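Local coordinates for hypothetical protein (Anabaena variabilis, PDB 2OBN), which is of unknown function but joins a Rossmann-like domain to a P-loop domain of the nucleotide-binding type and so probably handles a nucleotide or other phosphate-bearing ligand, at residues K185-G190 and D227-E232; C152-T157 and Q253-V258; P113-P118 and Q128-V133; E95-L100 and N121-P126. The protein carries 2 engineered substitutions. All blocks are in the same frame, centred on the assembly; numbering follows the deposited sequence.

Contact 1. Residues K185-G190 and D227-E232; sequences KFLATG and DILHIE
K185, F186 and L187 run parallel to L229, H230 and I231, with the strand axes 4.8 Å apart at their closest and turned 27° against each other. H230 pairs with the two residues flanking F186: its N donates to K185 O and its O accepts from L187 N, each bond 2.9 Å. E232 N continues the pattern to L187 O beyond the strand end. The chain between the strands runs through helices 191-197 and 208-222, a beta-alpha-beta connection of the P-loop domain, and L187 meets the second helix. With CG anti to its carbonyl carbon (chi1 -65°), L187 lays CD1 3.7 Å from L229 CD2; branched aliphatic chains suit this buried face. F186 and H230 occupy the other face, where helix 166-179 packs, and F186 CZ lies 3.9 Å from E232 CB. Following the strand beside 153-159, E232 stands where many P-loop proteins carry a Walker B acid; a phosphate ion, probably from the crystallisation liquor, lies about 5 Å from its side chain and may mark an anion pocket. T189 N reaches E232 OE1 almost straight at 2.9 Å, from above the carboxylate plane. T189 OG1 donates to E232 O at 2.7 Å, well above that carbonyl's plane.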
loop_
_atom_site.group_PDB
_atom_site.type_symbol
_atom_site.label_atom_id
_atom_site.label_comp_id
_atom_site.label_asym_id
_atom_site.label_seq_id
_atom_site.Cartn_x
_atom_site.Cartn_y
_atom_site.Cartn_z
ATOM N N LYS B 185 1.270 21.199 -13.912
ATOM C CA LYS B 185 1.200 19.827 -14.389
ATOM C C LYS B 185 0.291 18.963 -13.515
ATOM O O LYS B 185 0.381 19.001 -12.286
ATOM C CB LYS B 185 2.561 19.151 -14.441
ATOM C CG LYS B 185 2.543 18.043 -15.504
ATOM C CD LYS B 185 3.607 17.026 -15.382
ATOM C CE LYS B 185 3.710 16.197 -16.679
ATOM N NZ LYS B 185 2.425 15.828 -17.340
ATOM N N PHE B 186 -0.572 18.189 -14.174
ATOM C CA PHE B 186 -1.457 17.234 -13.519
ATOM C C PHE B 186 -0.763 15.868 -13.575
ATOM O O PHE B 186 -0.232 15.501 -14.616
ATOM C CB PHE B 186 -2.812 17.187 -14.229
ATOM C CG PHE B 186 -3.668 16.017 -13.816
ATOM C CD1 PHE B 186 -4.395 16.055 -12.643
ATOM C CD2 PHE B 186 -3.723 14.864 -14.601
ATOM C CE1 PHE B 186 -5.163 14.955 -12.242
ATOM C CE2 PHE B 186 -4.480 13.775 -14.214
ATOM C CZ PHE B 186 -5.204 13.824 -13.024
ATOM N N LEU B 187 -0.760 15.133 -12.454
ATOM C CA LEU B 187 -0.131 13.797 -12.360
ATOM C C LEU B 187 -1.155 12.742 -12.005
ATOM O O LEU B 187 -1.809 12.827 -10.975
ATOM C CB LEU B 187 0.991 13.801 -11.329
ATOM C CG LEU B 187 2.169 14.699 -11.686
ATOM C CD1 LEU B 187 3.168 14.697 -10.556
ATOM C CD2 LEU B 187 2.816 14.251 -12.974
ATOM N N ALA B 188 -1.292 11.752 -12.879
ATOM C CA ALA B 188 -2.285 10.697 -12.730
ATOM C C ALA B 188 -1.772 9.593 -11.827
ATOM O O ALA B 188 -0.616 9.205 -11.926
ATOM C CB ALA B 188 -2.655 10.118 -14.100
ATOM N N THR B 189 -2.662 9.083 -10.976
ATOM C CA THR B 189 -2.339 8.061 -9.991
ATOM C C THR B 189 -3.324 6.848 -9.991
ATOM O O THR B 189 -3.259 5.986 -9.097
ATOM C CB THR B 189 -2.344 8.688 -8.609
ATOM O OG1 THR B 189 -3.646 9.227 -8.356
ATOM C CG2 THR B 189 -1.307 9.798 -8.518
ATOM N N GLY B 190 -4.215 6.782 -10.989
ATOM C CA GLY B 190 -5.171 5.684 -11.131
ATOM C C GLY B 190 -5.312 5.342 -12.604
ATOM O O GLY B 190 -4.839 6.096 -13.464
ATOM N N ASP B 227 5.893 25.055 -11.748
ATOM C CA ASP B 227 5.666 25.863 -10.552
ATOM C C ASP B 227 4.762 25.079 -9.590
ATOM O O ASP B 227 4.845 25.233 -8.383
ATOM C CB ASP B 227 4.927 27.163 -10.902
ATOM C CG ASP B 227 5.672 28.022 -11.871
ATOM O OD1 ASP B 227 6.925 28.093 -11.780
ATOM O OD2 ASP B 227 5.003 28.650 -12.725
ATOM N N ILE B 228 3.876 24.268 -10.147
ATOM C CA ILE B 228 2.933 23.510 -9.347
ATOM C C ILE B 228 2.596 22.138 -9.932
ATOM O O ILE B 228 2.353 21.997 -11.135
ATOM C CB ILE B 228 1.627 24.325 -9.114
ATOM C CG1 ILE B 228 0.666 23.582 -8.177
ATOM C CG2 ILE B 228 0.950 24.691 -10.446
ATOM C CD1 ILE B 228 -0.547 24.436 -7.711
ATOM N N LEU B 229 2.612 21.131 -9.059
ATOM C CA LEU B 229 2.202 19.775 -9.402
ATOM C C LEU B 229 0.887 19.490 -8.699
ATOM O O LEU B 229 0.754 19.758 -7.504
ATOM C CB LEU B 229 3.257 18.738 -8.996
ATOM C CG LEU B 229 4.379 18.437 -10.005
ATOM C CD1 LEU B 229 5.084 19.652 -10.475
ATOM C CD2 LEU B 229 5.357 17.466 -9.419
ATOM N N HIS B 230 -0.081 18.968 -9.455
ATOM C CA HIS B 230 -1.385 18.557 -8.928
ATOM C C HIS B 230 -1.457 17.029 -8.945
ATOM O O HIS B 230 -1.716 16.427 -9.986
ATOM C CB HIS B 230 -2.522 19.129 -9.780
ATOM C CG HIS B 230 -2.440 20.609 -9.968
ATOM N ND1 HIS B 230 -3.093 21.502 -9.148
ATOM C CD2 HIS B 230 -1.747 21.354 -10.863
ATOM C CE1 HIS B 230 -2.815 22.735 -9.540
ATOM N NE2 HIS B 230 -2.002 22.672 -10.580
ATOM N N ILE B 231 -1.212 16.408 -7.797
ATOM C CA ILE B 231 -1.248 14.959 -7.700
ATOM C C ILE B 231 -2.690 14.446 -7.471
ATOM O O ILE B 231 -3.347 14.805 -6.483
ATOM C CB ILE B 231 -0.295 14.427 -6.600
ATOM C CG1 ILE B 231 1.160 14.898 -6.817
ATOM C CG2 ILE B 231 -0.323 12.883 -6.566
ATOM C CD1 ILE B 231 1.552 16.199 -6.163
ATOM N N GLU B 232 -3.172 13.625 -8.408
ATOM C CA GLU B 232 -4.492 13.014 -8.310
ATOM C C GLU B 232 -4.587 12.183 -7.030
ATOM O O GLU B 232 -3.731 11.348 -6.766
ATOM C CB GLU B 232 -4.759 12.103 -9.521
ATOM C CG GLU B 232 -6.080 11.326 -9.434
ATOM C CD GLU B 232 -6.322 10.375 -10.587
ATOM O OE1 GLU B 232 -5.389 10.134 -11.374
ATOM O OE2 GLU B 232 -7.454 9.836 -10.678
#

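Contact 2. Residues C152-T157 and Q253-V258; sequences CRRVLT and QPTQLV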
loop_
_atom_site.group_PDB
_atom_site.type_symbol
_atom_site.label_atom_id
_atom_site.label_comp_id
_atom_site.label_asym_id
_atom_site.label_seq_id
_atom_site.Cartn_x
_atom_site.Cartn_y
_atom_site.Cartn_z
ATOM N N CYS B 152 8.830 23.358 -6.690
ATOM C CA CYS B 152 7.424 23.508 -7.006
ATOM C C CYS B 152 6.498 23.235 -5.833
ATOM O O CYS B 152 6.869 22.588 -4.868
ATOM C CB CYS B 152 7.061 22.506 -8.098
ATOM S SG CYS B 152 7.218 20.777 -7.587
ATOM N N ARG B 153 5.290 23.763 -5.925
ATOM C CA ARG B 153 4.235 23.404 -4.971
ATOM C C ARG B 153 3.754 22.014 -5.378
ATOM O O ARG B 153 3.801 21.647 -6.568
ATOM C CB ARG B 153 3.081 24.401 -4.989
ATOM C CG ARG B 153 3.343 25.664 -4.176
ATOM C CD ARG B 153 2.118 26.559 -4.208
ATOM N NE ARG B 153 2.091 27.528 -3.109
ATOM C CZ ARG B 153 2.756 28.675 -3.087
ATOM N NH1 ARG B 153 3.546 29.033 -4.092
ATOM N NH2 ARG B 153 2.648 29.464 -2.031
ATOM N N ARG B 154 3.338 21.239 -4.382
ATOM C CA ARG B 154 2.852 19.886 -4.584
ATOM C C ARG B 154 1.541 19.755 -3.813
ATOM O O ARG B 154 1.526 19.673 -2.584
ATOM C CB ARG B 154 3.897 18.873 -4.150
ATOM C CG ARG B 154 5.215 19.041 -4.914
ATOM C CD ARG B 154 6.311 18.172 -4.417
ATOM N NE ARG B 154 6.628 18.397 -3.012
ATOM C CZ ARG B 154 7.378 19.387 -2.534
ATOM N NH1 ARG B 154 7.922 20.286 -3.339
ATOM N NH2 ARG B 154 7.589 19.471 -1.218
ATOM N N VAL B 155 0.449 19.770 -4.576
ATOM C CA VAL B 155 -0.900 19.753 -4.056
ATOM C C VAL B 155 -1.553 18.406 -4.310
ATOM O O VAL B 155 -1.702 17.984 -5.463
ATOM C CB VAL B 155 -1.767 20.847 -4.739
ATOM C CG1 VAL B 155 -3.125 20.983 -4.039
ATOM C CG2 VAL B 155 -1.024 22.198 -4.756
ATOM N N LEU B 156 -1.917 17.743 -3.216
ATOM C CA LEU B 156 -2.591 16.468 -3.251
ATOM C C LEU B 156 -4.051 16.628 -2.826
ATOM O O LEU B 156 -4.347 17.236 -1.792
ATOM C CB LEU B 156 -1.920 15.494 -2.275
ATOM C CG LEU B 156 -2.588 14.121 -2.107
ATOM C CD1 LEU B 156 -2.573 13.367 -3.444
ATOM C CD2 LEU B 156 -1.889 13.309 -1.012
ATOM N N THR B 157 -4.958 16.078 -3.630
ATOM C CA THR B 157 -6.350 16.018 -3.252
ATOM C C THR B 157 -6.493 14.773 -2.403
ATOM O O THR B 157 -5.913 13.730 -2.714
ATOM C CB THR B 157 -7.317 15.982 -4.461
ATOM O OG1 THR B 157 -6.768 15.176 -5.505
ATOM C CG2 THR B 157 -7.539 17.386 -4.990
ATOM N N GLN B 253 5.311 14.222 -0.792
ATOM C CA GLN B 253 5.742 15.234 0.191
ATOM C C GLN B 253 4.971 16.531 -0.080
ATOM O O GLN B 253 5.558 17.583 -0.309
ATOM C CB GLN B 253 7.256 15.452 0.089
ATOM C CG GLN B 253 8.080 14.212 0.409
ATOM C CD GLN B 253 8.150 13.906 1.908
ATOM O OE1 GLN B 253 8.796 14.631 2.666
ATOM N NE2 GLN B 253 7.535 12.807 2.324
ATOM N N PRO B 254 3.636 16.464 -0.021
ATOM C CA PRO B 254 2.854 17.621 -0.468
ATOM C C PRO B 254 3.092 18.897 0.326
ATOM O O PRO B 254 3.377 18.844 1.530
ATOM C CB PRO B 254 1.394 17.150 -0.294
ATOM C CG PRO B 254 1.439 16.000 0.688
ATOM C CD PRO B 254 2.798 15.384 0.534
ATOM N N THR B 255 2.963 20.034 -0.352
ATOM C CA THR B 255 3.078 21.355 0.299
ATOM C C THR B 255 1.693 21.814 0.807
ATOM O O THR B 255 1.597 22.503 1.820
ATOM C CB THR B 255 3.723 22.389 -0.641
ATOM O OG1 THR B 255 3.022 22.409 -1.886
ATOM C CG2 THR B 255 5.165 22.018 -0.909
ATOM N N GLN B 256 0.634 21.430 0.103
ATOM C CA GLN B 256 -0.748 21.729 0.514
ATOM C C GLN B 256 -1.670 20.556 0.176
ATOM O O GLN B 256 -1.421 19.803 -0.773
ATOM C CB GLN B 256 -1.322 22.970 -0.194
ATOM C CG GLN B 256 -0.638 24.316 0.073
ATOM C CD GLN B 256 0.678 24.492 -0.655
ATOM O OE1 GLN B 256 0.913 23.886 -1.703
ATOM N NE2 GLN B 256 1.557 25.320 -0.096
ATOM N N LEU B 257 -2.730 20.414 0.968
ATOM C CA LEU B 257 -3.750 19.406 0.744
ATOM C C LEU B 257 -5.068 20.118 0.490
ATOM O O LEU B 257 -5.303 21.191 1.038
ATOM C CB LEU B 257 -3.918 18.509 1.976
ATOM C CG LEU B 257 -2.685 17.702 2.419
ATOM C CD1 LEU B 257 -2.935 17.005 3.756
ATOM C CD2 LEU B 257 -2.242 16.699 1.360
ATOM N N VAL B 258 -5.902 19.530 -0.364
ATOM C CA VAL B 258 -7.262 20.010 -0.607
ATOM C C VAL B 258 -8.162 18.819 -0.289
ATOM O O VAL B 258 -8.000 17.725 -0.862
ATOM C CB VAL B 258 -7.468 20.487 -2.063
ATOM C CG1 VAL B 258 -8.936 20.806 -2.335
ATOM C CG2 VAL B 258 -6.595 21.701 -2.348
#
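R154 leaves its strand with CG anti to the carbonyl carbon and then bends at chi3 (-59°), which swings the guanidinium round to the backbone carbonyl of Q253. T255 places OG1 between its own N and carbonyl carbon (chi1 53°), so the hydroxyl faces the backbone of R154 while CG2 turns to the guanidinium. Q253 O lies near the guanidinium plane and is gripped side-on by two donors, R154 NE at 3.0 Å and R154 NH2 at 2.9 Å; T255 CG2 sits over one face, 3.5 Å from R154 NH2. Since Q253 directly follows helix 245-252, the cation probably also eases the negative end of that helix. A leucine in place of R154 would probably leave Q253 O without both guanidinium donors and set the chain at the helix exit free to shift. T255 OG1 accepts from R154 N at 2.8 Å and donates to Q256 OE1, while T255 N meets R154 O at 2.7 Å on an in-plane lone pair. Regular pairing follows: L156 N donates to Q256 O and V258 N to L156 O. These strands, 153-159 and 256-262, are parallel neighbours in the middle of the P-loop domain's sheet, and the first leads toward helix 166-179. Beta-branched V155 and V258 share one face, V155 CG1 lying 3.9 Å from V258 CG2. On the other face L156 and L257 point the same way, L156 CB 3.8 Å from L257 CD2. R153 NH2 forms a salt bridge with the terminal carboxylate of N349, whose OD1 takes a bond from Q256 NE2.

Contact 3. Residues P113-P118 and Q128-V133; sequences PLANIP and QLIWDV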
loop_
_atom_site.group_PDB
_atom_site.type_symbol
_atom_site.label_atom_id
_atom_site.label_comp_id
_atom_site.label_asym_id
_atom_site.label_seq_id
_atom_site.Cartn_x
_atom_site.Cartn_y
_atom_site.Cartn_z
ATOM N N PRO B 113 -4.795 -8.755 -15.812
ATOM C CA PRO B 113 -4.106 -8.457 -17.072
ATOM C C PRO B 113 -4.584 -9.328 -18.248
ATOM O O PRO B 113 -4.751 -10.539 -18.094
ATOM C CB PRO B 113 -2.646 -8.747 -16.745
ATOM C CG PRO B 113 -2.699 -9.767 -15.690
ATOM C CD PRO B 113 -3.941 -9.518 -14.892
ATOM N N LEU B 114 -4.794 -8.700 -19.403
ATOM C CA LEU B 114 -5.304 -9.366 -20.594
ATOM C C LEU B 114 -4.308 -9.546 -21.758
ATOM O O LEU B 114 -4.628 -10.230 -22.735
ATOM C CB LEU B 114 -6.517 -8.586 -21.098
ATOM C CG LEU B 114 -7.737 -8.527 -20.177
ATOM C CD1 LEU B 114 -8.822 -7.652 -20.807
ATOM C CD2 LEU B 114 -8.288 -9.903 -19.869
ATOM N N ALA B 115 -3.123 -8.948 -21.653
ATOM C CA ALA B 115 -2.115 -8.991 -22.722
ATOM C C ALA B 115 -1.487 -10.360 -22.978
ATOM O O ALA B 115 -1.003 -10.605 -24.076
ATOM C CB ALA B 115 -1.014 -7.970 -22.453
ATOM N N ASN B 116 -1.478 -11.233 -21.974
ATOM C CA ASN B 116 -0.884 -12.565 -22.118
ATOM C C ASN B 116 -1.879 -13.715 -21.997
ATOM O O ASN B 116 -1.536 -14.793 -21.510
ATOM C CB ASN B 116 0.273 -12.728 -21.128
ATOM C CG ASN B 116 1.423 -11.793 -21.435
ATOM O OD1 ASN B 116 1.690 -10.850 -20.687
ATOM N ND2 ASN B 116 2.080 -12.018 -22.568
ATOM N N ILE B 117 -3.109 -13.486 -22.441
ATOM C CA ILE B 117 -4.116 -14.535 -22.469
ATOM C C ILE B 117 -4.092 -15.098 -23.894
ATOM O O ILE B 117 -4.398 -14.374 -24.836
ATOM C CB ILE B 117 -5.500 -14.007 -22.063
ATOM C CG1 ILE B 117 -5.441 -13.603 -20.582
ATOM C CG2 ILE B 117 -6.595 -15.071 -22.353
ATOM C CD1 ILE B 117 -6.732 -13.180 -19.981
ATOM N N PRO B 118 -3.705 -16.384 -24.054
ATOM C CA PRO B 118 -3.596 -16.997 -25.388
ATOM C C PRO B 118 -4.806 -16.808 -26.288
ATOM O O PRO B 118 -4.649 -16.572 -27.481
ATOM C CB PRO B 118 -3.429 -18.483 -25.076
ATOM C CG PRO B 118 -2.831 -18.530 -23.739
ATOM C CD PRO B 118 -3.349 -17.341 -22.987
ATOM N N GLN B 128 -1.395 -4.271 -33.800
ATOM C CA GLN B 128 -2.298 -3.990 -32.684
ATOM C C GLN B 128 -1.700 -4.440 -31.356
ATOM O O GLN B 128 -0.876 -5.352 -31.298
ATOM C CB GLN B 128 -3.668 -4.631 -32.902
ATOM C CG GLN B 128 -4.305 -4.284 -34.244
ATOM C CD GLN B 128 -4.442 -2.791 -34.495
ATOM O OE1 GLN B 128 -4.280 -2.342 -35.628
ATOM N NE2 GLN B 128 -4.748 -2.019 -33.452
ATOM N N LEU B 129 -2.160 -3.802 -30.285
ATOM C CA LEU B 129 -1.623 -4.013 -28.959
ATOM C C LEU B 129 -2.743 -4.155 -27.904
ATOM O O LEU B 129 -3.876 -3.708 -28.120
ATOM C CB LEU B 129 -0.723 -2.802 -28.658
ATOM C CG LEU B 129 -0.031 -2.607 -27.314
ATOM N N ILE B 130 -2.423 -4.839 -26.806
ATOM C CA ILE B 130 -3.306 -4.930 -25.634
ATOM C C ILE B 130 -2.555 -4.252 -24.477
ATOM O O ILE B 130 -1.478 -4.722 -24.064
ATOM C CB ILE B 130 -3.685 -6.381 -25.250
ATOM C CG1 ILE B 130 -4.458 -7.048 -26.399
ATOM C CG2 ILE B 130 -4.542 -6.386 -23.956
ATOM C CD1 ILE B 130 -4.793 -8.523 -26.155
ATOM N N TRP B 131 -3.108 -3.142 -23.983
ATOM C CA TRP B 131 -2.505 -2.373 -22.883
ATOM C C TRP B 131 -3.194 -2.599 -21.510
ATOM O O TRP B 131 -4.352 -2.199 -21.291
ATOM C CB TRP B 131 -2.470 -0.881 -23.245
ATOM C CG TRP B 131 -1.881 0.039 -22.189
ATOM C CD1 TRP B 131 -0.882 -0.259 -21.316
ATOM C CD2 TRP B 131 -2.186 1.437 -21.986
ATOM N NE1 TRP B 131 -0.593 0.834 -20.534
ATOM C CE2 TRP B 131 -1.371 1.891 -20.928
ATOM C CE3 TRP B 131 -3.089 2.337 -22.575
ATOM C CZ2 TRP B 131 -1.421 3.210 -20.449
ATOM C CZ3 TRP B 131 -3.143 3.656 -22.090
ATOM C CH2 TRP B 131 -2.319 4.072 -21.038
ATOM N N ASP B 132 -2.446 -3.233 -20.602
ATOM C CA ASP B 132 -2.872 -3.474 -19.232
ATOM C C ASP B 132 -2.340 -2.296 -18.437
ATOM O O ASP B 132 -1.185 -2.284 -17.978
ATOM C CB ASP B 132 -2.328 -4.810 -18.708
ATOM C CG ASP B 132 -2.907 -6.005 -19.450
ATOM O OD1 ASP B 132 -4.113 -5.976 -19.785
ATOM O OD2 ASP B 132 -2.175 -6.993 -19.667
ATOM N N VAL B 133 -3.201 -1.292 -18.320
ATOM C CA VAL B 133 -2.882 -0.030 -17.668
ATOM C C VAL B 133 -2.372 -0.210 -16.246
ATOM O O VAL B 133 -1.433 0.470 -15.852
ATOM C CB VAL B 133 -4.133 0.899 -17.652
ATOM C CG1 VAL B 133 -3.851 2.215 -16.887
ATOM C CG2 VAL B 133 -4.610 1.166 -19.079
#
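At the margin of the parallel sheet of the Rossmann-like domain, D132 on the outermost strand 130-132 holds the loop that follows strand 105-108, taking the successive backbone N-H groups of L114 and A115 where a type I beta turn from L114 to I117 begins. L114 N reaches D132 OD1 at 2.8 Å, nearly straight but tilted 33° out of the carboxylate plane; A115 N reaches D132 OD2 at 2.9 Å and stays closer to that plane. Both oxygens are met on their syn sides, so the carboxylate receives the turn with its two oxygens together. An aspartate suits the place because its short chain, with CG anti to the carbonyl carbon (chi1 -66°), sets the carboxylate against the turn. N108 ND2 adds a further bond to D132 OD1 and helps fix the group's rotation. With an alanine here the N-H groups of L114 and A115 are likely to lose these acceptors, and the turn its tie to the strand. P113, having no N-H to offer, makes a carbon contact instead, its CB 3.4 Å from D132 OD2. A115 CB comes to 3.2 Å from the same oxygen, a close fit that suits a side chain of one carbon. Two residues back along the strand, I130 packs its CG2 branch 4.1 Å from both L114 CB and A115 CB. L114 then reaches W93 and L96 of helix 92-101, and it shares L120 of helix 118-121 with I130. W131, turned away from the loop, packs on V107 of the adjoining strand and on V194 of helix 191-197.

Contact 4. Residues E95-L100 and N121-P126; sequences ELKTAL and NALLQP
L100 and L123 face each other across the join between helix 92-101 and the loop that precedes strand 130-132, with L100 CB 3.7 Å from L123 CB. Both leucines place CG anti to their carbonyl carbon, and from there L123 (chi1 -51°) sends one branch along the helix to K97. Its CD1 settles against the root of the lysine, 3.6 Å from K97 CB and 3.6 Å from K97 CG, the two side chains running aslant. K97 suits this border position: its extended chain offers methylenes to the leucine near the backbone and carries the ammonium onward. L124 is built the other way. Its CB points away from the helix and CG lies anti to the backbone N (chi1 -172°), but the turn at chi2 (63°) still brings L124 CD1 to 3.8 Å from L100 CD2. L100 is therefore met from two sides, at its base by L123 and at a branch end by L124, and L120 of helix 118-121 touches both L100 and K97. This is packing on the outer flank of the Rossmann-like domain. L100 O lies in the last turn of its helix; one water donates to it at 2.7 Å and accepts from Q125 N at 3.0 Å. L100 O and L123 O, two acceptors 3.2 Å apart, cannot bond to each other; the hydrogen L100 O accepts comes from the water. Helix and loop are thus joined mainly by aliphatic packing, so the fit of the leucines matters more than any one certain bond.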
loop_
_atom_site.group_PDB
_atom_site.type_symbol
_atom_site.label_atom_id
_atom_site.label_comp_id
_atom_site.label_asym_id
_atom_site.label_seq_id
_atom_site.Cartn_x
_atom_site.Cartn_y
_atom_site.Cartn_z
ATOM N N GLU B 95 -17.231 -9.569 -26.561
ATOM C CA GLU B 95 -16.985 -8.191 -26.994
ATOM C C GLU B 95 -15.504 -7.929 -27.242
ATOM O O GLU B 95 -15.134 -7.284 -28.226
ATOM C CB GLU B 95 -17.557 -7.190 -25.978
ATOM C CG GLU B 95 -19.104 -7.198 -25.819
ATOM C CD GLU B 95 -19.885 -6.716 -27.061
ATOM O OE1 GLU B 95 -19.689 -7.256 -28.169
ATOM O OE2 GLU B 95 -20.735 -5.809 -26.921
ATOM N N LEU B 96 -14.665 -8.459 -26.360
ATOM C CA LEU B 96 -13.220 -8.309 -26.483
ATOM C C LEU B 96 -12.725 -9.008 -27.744
ATOM O O LEU B 96 -12.019 -8.408 -28.562
ATOM C CB LEU B 96 -12.505 -8.876 -25.244
ATOM C CG LEU B 96 -12.899 -8.267 -23.889
ATOM C CD1 LEU B 96 -12.092 -8.888 -22.745
ATOM C CD2 LEU B 96 -12.766 -6.751 -23.869
ATOM N N LYS B 97 -13.111 -10.266 -27.909
ATOM C CA LYS B 97 -12.697 -11.056 -29.079
ATOM C C LYS B 97 -13.165 -10.451 -30.402
ATOM O O LYS B 97 -12.423 -10.470 -31.382
ATOM C CB LYS B 97 -13.190 -12.497 -28.957
ATOM C CG LYS B 97 -12.487 -13.291 -27.855
ATOM C CD LYS B 97 -12.941 -14.731 -27.850
ATOM C CE LYS B 97 -12.160 -15.562 -26.863
ATOM N NZ LYS B 97 -12.501 -17.010 -27.038
ATOM N N THR B 98 -14.384 -9.916 -30.419
ATOM C CA THR B 98 -14.946 -9.269 -31.607
ATOM C C THR B 98 -14.119 -8.050 -32.027
ATOM O O THR B 98 -13.895 -7.821 -33.221
ATOM C CB THR B 98 -16.410 -8.836 -31.366
ATOM O OG1 THR B 98 -17.182 -9.973 -30.965
ATOM C CG2 THR B 98 -17.017 -8.218 -32.622
ATOM N N ALA B 99 -13.680 -7.266 -31.046
ATOM C CA ALA B 99 -12.828 -6.123 -31.316
ATOM C C ALA B 99 -11.489 -6.597 -31.902
ATOM O O ALA B 99 -11.002 -6.038 -32.892
ATOM C CB ALA B 99 -12.602 -5.314 -30.042
ATOM N N LEU B 100 -10.917 -7.644 -31.312
ATOM C CA LEU B 100 -9.629 -8.159 -31.767
ATOM C C LEU B 100 -9.676 -8.695 -33.190
ATOM O O LEU B 100 -8.785 -8.392 -33.991
ATOM C CB LEU B 100 -9.071 -9.208 -30.795
ATOM C CG LEU B 100 -8.670 -8.676 -29.415
ATOM C CD1 LEU B 100 -8.117 -9.788 -28.563
ATOM C CD2 LEU B 100 -7.645 -7.551 -29.509
ATOM N N ASN B 121 -4.402 -13.168 -27.437
ATOM C CA ASN B 121 -3.195 -13.031 -28.282
ATOM C C ASN B 121 -3.320 -13.607 -29.672
ATOM O O ASN B 121 -2.744 -13.061 -30.609
ATOM C CB ASN B 121 -1.958 -13.677 -27.638
ATOM C CG ASN B 121 -1.265 -12.757 -26.676
ATOM O OD1 ASN B 121 -1.287 -11.530 -26.845
ATOM N ND2 ASN B 121 -0.621 -13.333 -25.666
ATOM N N ALA B 122 -4.037 -14.721 -29.796
ATOM C CA ALA B 122 -4.227 -15.392 -31.080
ATOM C C ALA B 122 -5.025 -14.537 -32.062
ATOM O O ALA B 122 -4.778 -14.581 -33.268
ATOM C CB ALA B 122 -4.911 -16.732 -30.872
ATOM N N LEU B 123 -5.960 -13.749 -31.533
ATOM C CA LEU B 123 -6.817 -12.887 -32.340
ATOM C C LEU B 123 -6.230 -11.498 -32.592
ATOM O O LEU B 123 -6.741 -10.763 -33.430
ATOM C CB LEU B 123 -8.172 -12.732 -31.654
ATOM C CG LEU B 123 -8.876 -14.025 -31.233
ATOM C CD1 LEU B 123 -10.237 -13.688 -30.640
ATOM C CD2 LEU B 123 -9.021 -15.002 -32.390
ATOM N N LEU B 124 -5.167 -11.147 -31.868
ATOM C CA LEU B 124 -4.512 -9.844 -31.994
ATOM C C LEU B 124 -3.741 -9.731 -33.317
ATOM O O LEU B 124 -2.728 -10.407 -33.527
ATOM C CB LEU B 124 -3.562 -9.630 -30.814
ATOM C CG LEU B 124 -2.930 -8.250 -30.652
ATOM C CD1 LEU B 124 -3.999 -7.185 -30.400
ATOM C CD2 LEU B 124 -1.941 -8.292 -29.512
ATOM N N GLN B 125 -4.221 -8.856 -34.196
ATOM C CA GLN B 125 -3.641 -8.664 -35.518
ATOM C C GLN B 125 -2.346 -7.862 -35.467
ATOM O O GLN B 125 -2.168 -7.048 -34.562
ATOM C CB GLN B 125 -4.652 -7.964 -36.418
ATOM C CG GLN B 125 -5.907 -8.792 -36.640
ATOM C CD GLN B 125 -6.890 -8.159 -37.616
ATOM O OE1 GLN B 125 -8.101 -8.231 -37.410
ATOM N NE2 GLN B 125 -6.377 -7.519 -38.668
ATOM N N PRO B 126 -1.445 -8.066 -36.458
ATOM C CA PRO B 126 -0.157 -7.351 -36.445
ATOM C C PRO B 126 -0.340 -5.838 -36.383
ATOM O O PRO B 126 -1.250 -5.290 -37.019
ATOM C CB PRO B 126 0.514 -7.771 -37.759
ATOM C CG PRO B 126 -0.550 -8.409 -38.582
ATOM C CD PRO B 126 -1.589 -8.926 -37.648
HETATM O O HOH W 1 -6.463 -7.051 -33.384
#

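Overall arrangement
Contacts 1 and 2 are buried and belong to one sheet of the P-loop domain: strands 228-231 and 153-159 are neighbours in it, linked by probable hydrogen bonds such as L229 N to R153 O. Contacts 3 and 4 lie in the Rossmann-like domain, one partly buried at a sheet edge and the other at the surface; they touch through L114 and L96, and their segments alternate. Parallel backbone pairing underlies both core contacts, joined by carboxylate and hydroxyl bonds in contact 1 and by an arginine on a helix-end carbonyl in contact 2; a carboxylate holding backbone N-H groups marks contact 3, and contact 4 relies on aliphatic packing and water.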